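Local coordinates for DNA-binding protein HU (Thermus thermophilus HB8, PDB 5EKA) that binds and wraps DNA as a histone-like homodimer, stabilising the double helix against denaturation under extreme conditions, at residues T50-F55 with P82-G87; V57-A62 with A78-A83. All blocks are in the same frame, centred on the assembly; numbering follows the deposited sequence. Where two conformers were deposited one is given.

Contact 1. Residues T50-F55 with P82-G87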
loop_
_atom_site.group_PDB
_atom_site.type_symbol
_atom_site.label_atom_id
_atom_site.label_comp_id
_atom_site.label_asym_id
_atom_site.label_seq_id
_atom_site.Cartn_x
_atom_site.Cartn_y
_atom_site.Cartn_z
ATOM N N THR A 50 7.245 -4.342 -6.495
ATOM C CA THR A 50 8.395 -5.181 -6.293
ATOM C C THR A 50 9.090 -4.772 -5.010
ATOM O O THR A 50 9.354 -3.600 -4.788
ATOM C CB THR A 50 9.393 -5.058 -7.482
ATOM O OG1 THR A 50 8.849 -5.733 -8.617
ATOM C CG2 THR A 50 10.722 -5.672 -7.150
ATOM N N GLY A 51 9.327 -5.748 -4.152
ATOM C CA GLY A 51 10.029 -5.502 -2.920
ATOM C C GLY A 51 9.144 -5.132 -1.768
ATOM O O GLY A 51 9.650 -4.937 -0.667
ATOM N N PHE A 52 7.829 -5.046 -2.013
ATOM C CA PHE A 52 6.857 -4.601 -1.006
ATOM C C PHE A 52 5.680 -5.584 -0.923
ATOM O O PHE A 52 5.551 -6.326 0.044
ATOM C CB PHE A 52 6.417 -3.155 -1.270
ATOM C CG PHE A 52 5.465 -2.611 -0.241
ATOM C CD1 PHE A 52 5.923 -2.221 0.998
ATOM C CD2 PHE A 52 4.110 -2.519 -0.510
ATOM C CE1 PHE A 52 5.065 -1.709 1.960
ATOM C CE2 PHE A 52 3.230 -1.995 0.434
ATOM C CZ PHE A 52 3.708 -1.601 1.681
ATOM N N GLY A 53 4.883 -5.664 -1.975
ATOM C CA GLY A 53 3.801 -6.638 -2.019
ATOM C C GLY A 53 2.870 -6.384 -3.189
ATOM O O GLY A 53 3.132 -5.526 -4.018
ATOM N N THR A 54 1.817 -7.178 -3.280
ATOM C CA THR A 54 0.882 -7.054 -4.399
ATOM C C THR A 54 -0.532 -6.824 -3.900
ATOM O O THR A 54 -1.012 -7.556 -3.021
ATOM C CB THR A 54 0.951 -8.316 -5.254
ATOM O OG1 THR A 54 2.325 -8.505 -5.676
ATOM C CG2 THR A 54 0.027 -8.287 -6.456
ATOM N N PHE A 55 -1.205 -5.851 -4.514
ATOM C CA PHE A 55 -2.641 -5.708 -4.316
ATOM C C PHE A 55 -3.404 -6.398 -5.452
ATOM O O PHE A 55 -2.996 -6.384 -6.619
ATOM C CB PHE A 55 -3.033 -4.236 -4.287
ATOM C CG PHE A 55 -2.406 -3.440 -3.188
ATOM C CD1 PHE A 55 -3.026 -3.329 -1.959
ATOM C CD2 PHE A 55 -1.190 -2.754 -3.396
ATOM C CE1 PHE A 55 -2.495 -2.537 -0.957
ATOM C CE2 PHE A 55 -0.672 -1.982 -2.381
ATOM C CZ PHE A 55 -1.303 -1.905 -1.162
ATOM N N PRO A 82 -10.819 -6.011 -2.189
ATOM C CA PRO A 82 -9.393 -5.789 -2.371
ATOM C C PRO A 82 -8.587 -6.530 -1.316
ATOM O O PRO A 82 -9.011 -6.603 -0.173
ATOM C CB PRO A 82 -9.257 -4.262 -2.192
ATOM C CG PRO A 82 -10.463 -3.801 -1.425
ATOM C CD PRO A 82 -11.474 -4.918 -1.426
ATOM N N ALA A 83 -7.391 -6.977 -1.683
ATOM C CA ALA A 83 -6.525 -7.647 -0.745
ATOM C C ALA A 83 -5.072 -7.310 -1.065
ATOM O O ALA A 83 -4.746 -6.921 -2.192
ATOM C CB ALA A 83 -6.739 -9.133 -0.798
ATOM N N PHE A 84 -4.221 -7.496 -0.068
ATOM C CA PHE A 84 -2.767 -7.274 -0.204
ATOM C C PHE A 84 -2.028 -8.527 0.209
ATOM O O PHE A 84 -2.349 -9.134 1.228
ATOM C CB PHE A 84 -2.376 -6.133 0.693
ATOM C CG PHE A 84 -0.916 -5.870 0.757
ATOM C CD1 PHE A 84 -0.248 -5.270 -0.308
ATOM C CD2 PHE A 84 -0.232 -6.140 1.921
ATOM C CE1 PHE A 84 1.095 -4.990 -0.210
ATOM C CE2 PHE A 84 1.118 -5.850 2.033
ATOM C CZ PHE A 84 1.788 -5.305 0.962
ATOM N N LYS A 85 -1.070 -8.927 -0.636
ATOM C CA LYS A 85 -0.217 -10.068 -0.371
ATOM C C LYS A 85 1.192 -9.509 -0.125
ATOM O O LYS A 85 1.862 -9.064 -1.079
ATOM C CB LYS A 85 -0.190 -11.000 -1.574
ATOM C CG LYS A 85 0.722 -12.183 -1.323
ATOM C CD LYS A 85 0.230 -13.438 -1.979
ATOM C CE LYS A 85 0.872 -14.654 -1.329
ATOM N NZ LYS A 85 2.363 -14.615 -1.372
ATOM N N PRO A 86 1.653 -9.553 1.125
ATOM C CA PRO A 86 2.968 -8.978 1.361
ATOM C C PRO A 86 4.068 -9.812 0.745
ATOM O O PRO A 86 3.962 -11.033 0.713
ATOM C CB PRO A 86 3.106 -9.003 2.885
ATOM C CG PRO A 86 2.183 -10.006 3.344
ATOM C CD PRO A 86 1.035 -10.026 2.366
ATOM N N GLY A 87 5.076 -9.126 0.241
ATOM C CA GLY A 87 6.234 -9.764 -0.307
ATOM C C GLY A 87 7.161 -10.303 0.735
ATOM O O GLY A 87 7.064 -9.978 1.915
#

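Contact 2. Residues V57-A62 with A78-A83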
loop_
_atom_site.group_PDB
_atom_site.type_symbol
_atom_site.label_atom_id
_atom_site.label_comp_id
_atom_site.label_asym_id
_atom_site.label_seq_id
_atom_site.Cartn_x
_atom_site.Cartn_y
_atom_site.Cartn_z
ATOM N N VAL A 57 -7.692 -7.878 -6.572
ATOM C CA VAL A 57 -9.103 -8.074 -6.253
ATOM C C VAL A 57 -9.380 -9.553 -6.155
ATOM O O VAL A 57 -9.157 -10.307 -7.122
ATOM C CB VAL A 57 -9.975 -7.458 -7.358
ATOM C CG1 VAL A 57 -11.459 -7.725 -7.092
ATOM C CG2 VAL A 57 -9.688 -5.978 -7.449
ATOM N N ARG A 58 -9.885 -9.976 -5.004
ATOM C CA ARG A 58 -10.210 -11.383 -4.801
ATOM C C ARG A 58 -11.683 -11.585 -4.901
ATOM O O ARG A 58 -12.445 -10.656 -4.659
ATOM C CB ARG A 58 -9.672 -11.842 -3.468
ATOM C CG ARG A 58 -8.165 -11.856 -3.497
ATOM C CD ARG A 58 -7.564 -12.523 -2.272
ATOM N NE ARG A 58 -6.124 -12.239 -2.227
ATOM C CZ ARG A 58 -5.347 -12.307 -1.146
ATOM N NH1 ARG A 58 -5.836 -12.640 0.048
ATOM N NH2 ARG A 58 -4.060 -12.007 -1.261
ATOM N N LYS A 59 -12.086 -12.782 -5.314
ATOM C CA LYS A 59 -13.498 -13.088 -5.460
ATOM C C LYS A 59 -14.009 -14.146 -4.465
ATOM O O LYS A 59 -13.282 -15.040 -4.028
ATOM C CB LYS A 59 -13.777 -13.497 -6.902
ATOM C CG LYS A 59 -13.654 -12.348 -7.878
ATOM C CD LYS A 59 -13.734 -12.775 -9.337
ATOM C CE LYS A 59 -12.805 -11.949 -10.223
ATOM N NZ LYS A 59 -13.073 -10.480 -10.204
ATOM N N ARG A 60 -15.253 -13.972 -4.052
ATOM C CA ARG A 60 -15.952 -14.996 -3.324
ATOM C C ARG A 60 -17.090 -15.442 -4.248
ATOM O O ARG A 60 -17.872 -14.625 -4.689
ATOM C CB ARG A 60 -16.519 -14.436 -2.018
ATOM C CG ARG A 60 -15.592 -13.502 -1.234
ATOM C CD ARG A 60 -16.179 -13.213 0.150
ATOM N NE ARG A 60 -15.396 -12.269 0.960
ATOM C CZ ARG A 60 -15.562 -10.945 0.990
ATOM N NH1 ARG A 60 -16.475 -10.343 0.227
ATOM N NH2 ARG A 60 -14.781 -10.207 1.779
ATOM N N LYS A 61 -17.124 -16.734 -4.574
ATOM C CA LYS A 61 -18.197 -17.315 -5.397
ATOM C C LYS A 61 -19.522 -17.230 -4.662
ATOM O O LYS A 61 -19.553 -17.219 -3.437
ATOM C CB LYS A 61 -17.909 -18.788 -5.702
ATOM C CG LYS A 61 -16.654 -19.035 -6.511
ATOM C CD LYS A 61 -16.354 -20.522 -6.593
ATOM C CE LYS A 61 -14.854 -20.784 -6.549
ATOM N NZ LYS A 61 -14.523 -22.226 -6.708
ATOM N N ALA A 62 -20.625 -17.219 -5.411
ATOM C CA ALA A 62 -21.957 -17.111 -4.811
ATOM C C ALA A 62 -22.266 -18.204 -3.786
ATOM O O ALA A 62 -22.912 -17.941 -2.774
ATOM C CB ALA A 62 -23.035 -17.096 -5.892
ATOM N N ALA A 78 -22.218 -13.590 -5.080
ATOM C CA ALA A 78 -20.783 -13.461 -5.325
ATOM C C ALA A 78 -20.359 -12.039 -4.958
ATOM O O ALA A 78 -21.121 -11.094 -5.142
ATOM C CB ALA A 78 -20.462 -13.758 -6.777
ATOM N N THR A 79 -19.160 -11.910 -4.408
ATOM C CA THR A 79 -18.647 -10.615 -3.993
ATOM C C THR A 79 -17.182 -10.545 -4.373
ATOM O O THR A 79 -16.575 -11.525 -4.716
ATOM C CB THR A 79 -18.767 -10.371 -2.479
ATOM O OG1 THR A 79 -18.268 -11.496 -1.786
ATOM C CG2 THR A 79 -20.225 -10.147 -2.067
ATOM N N GLN A 80 -16.641 -9.340 -4.378
ATOM C CA GLN A 80 -15.218 -9.195 -4.670
ATOM C C GLN A 80 -14.678 -8.079 -3.831
ATOM O O GLN A 80 -15.409 -7.165 -3.479
ATOM C CB GLN A 80 -14.964 -8.988 -6.161
ATOM C CG GLN A 80 -15.549 -7.740 -6.769
ATOM C CD GLN A 80 -15.426 -7.703 -8.300
ATOM O OE1 GLN A 80 -15.653 -8.701 -8.990
ATOM N NE2 GLN A 80 -15.078 -6.544 -8.833
ATOM N N TYR A 81 -13.406 -8.186 -3.491
ATOM C CA TYR A 81 -12.844 -7.321 -2.482
ATOM C C TYR A 81 -11.345 -7.137 -2.686
ATOM O O TYR A 81 -10.691 -7.967 -3.327
ATOM C CB TYR A 81 -13.131 -7.878 -1.098
ATOM C CG TYR A 81 -12.507 -9.241 -0.833
ATOM C CD1 TYR A 81 -11.294 -9.340 -0.180
ATOM C CD2 TYR A 81 -13.102 -10.410 -1.279
ATOM C CE1 TYR A 81 -10.709 -10.572 0.057
ATOM C CE2 TYR A 81 -12.512 -11.652 -1.037
ATOM C CZ TYR A 81 -11.310 -11.712 -0.390
ATOM O OH TYR A 81 -10.708 -12.937 -0.147
ATOM N N PRO A 82 -10.819 -6.011 -2.189
ATOM C CA PRO A 82 -9.393 -5.789 -2.371
ATOM C C PRO A 82 -8.587 -6.530 -1.316
ATOM O O PRO A 82 -9.011 -6.603 -0.173
ATOM C CB PRO A 82 -9.257 -4.262 -2.192
ATOM C CG PRO A 82 -10.463 -3.801 -1.425
ATOM C CD PRO A 82 -11.474 -4.918 -1.426
ATOM N N ALA A 83 -7.391 -6.977 -1.683
ATOM C CA ALA A 83 -6.525 -7.647 -0.745
ATOM C C ALA A 83 -5.072 -7.310 -1.065
ATOM O O ALA A 83 -4.746 -6.921 -2.192
ATOM C CB ALA A 83 -6.739 -9.133 -0.798
HETATM O O HOH W 1 -8.412 -13.039 1.183
#

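Contact 1. Residues T50-F55 with P82-G87
Thr54 and Lys85 face each other as an antiparallel hydrogen-bonded pair and satisfy each other's backbone twice: Thr54 N gives its hydrogen to Lys85 O at 2.9 Å, and Lys85 N returns one to Thr54 O at 2.8 Å, nearly straight at 170°. Thr54 O also receives a CA-H...O contact from Phe84 CA, while Ala83 O takes the corresponding one from Phe55 CA at 3.2 Å. Ala83 pairs its backbone with Glu56, and Phe55 turns its own to Val47 on strand 46-49. Pro86, lacking an N-H, suits its non-hydrogen-bonded pairing with Gly53, which needs none. A third bond lies just beyond the ladder, where Gly87 N, at the N-cap of helix 88-94, donates to Phe52 O at 2.8 Å. Phe52 and Gly53 form a classic beta bulge opposite Leu49. Glycine suits position 53 because a beta carbon would run into Phe84 CZ and Lys85 O; without one, Gly53 CA sits 3.6 Å from Phe84 CE1.

Phenylalanines fill the apolar face. Phe84 sets CG anti to its N (chi1 175°), carrying its ring across toward the neighbouring strand, where CD1 lies over the centre of one face of the Phe55 ring, 3.6 Å from Phe55 CE1. At the ring's outer end, Phe84 CZ meets Phe52 CE2 at 3.6 Å, the two ring planes inclined by 47°. Phe55 and Phe84 pack edge-to-face with Phe84 and Phe55 of the second subunit. This aromatic cluster on one face of the antiparallel sheet is characteristic of the intertwined HU dimer core.

Contact 2. Residues V57-A62 with A78-A83
The two-stranded antiparallel ribbon formed here is the base of the HU beta arm, the element that in this family reaches into the DNA minor groove. Its backbone ladder has two hydrogen-bonded pairs, Arg58 with Tyr81 and Arg60 with Thr79. Arg58 N reaches Tyr81 O at 2.7 Å, and Arg60 N meets Thr79 O at 2.9 Å in an almost straight bond of 177°.

On the face carrying these four residues, the Tyr81 ring is sandwiched between two arginines. Its CG stands between the backbone N and carbonyl carbon (chi1 62°), which swings the ring over the opposing strand. Arg60 has two conformers; in the one given, its guanidinium stacks flat on one ring face, planes 13° apart and centres 4.0 Å apart, and NH1 gives a hydrogen to Thr79 OG1 at 2.9 Å, in the guanidinium plane. Arginine may suit position 60 because, at least in this conformer, its flat cation can both stack and donate. Arg58 CB makes a CH-pi contact with the other ring face, 3.9 Å from the centroid.

On the reverse face, Val57 CG1 packs on Gln80 CB at 3.8 Å, and Lys59 NZ makes a weak bond to Gln80 OE1; the NE2 of the same amide donates to Val94 O of the second subunit.

Back on the Tyr81 face, the extended Arg58 chain lays its guanidinium over the methyl of Ala83, and NE forms a salt bridge with Glu56. With an alanine in place of Tyr81, both arginines would probably lose the ring they pack on, and a bound water its hydroxyl partner. That water, at the guanidinium edge, accepts from Arg58 NH1 at 2.8 Å and hydrogen-bonds Tyr81 OH at 2.7 Å.

Contacts 1 and 2 are successive lengths of one antiparallel pairing between strands 53-60 and 79-86, with centres about 17 Å apart. They share Pro82 and Ala83, and the Arg58 side chain bridges the junction: its NH2 lies 4.0 Å from Lys85 CB. Their settings differ. Contact 1, its centre about 8 Å from the centre of the chain, is partly buried and built round phenylalanines at the dimer core; contact 2, its centre about 18 Å from that of the chain, is a surface contact rich in arginine and lysine. Both touch the second subunit. No DNA is present, but the ribbon probably carries the basic arm outward from the aromatic core, consistent with DNA binding in this family.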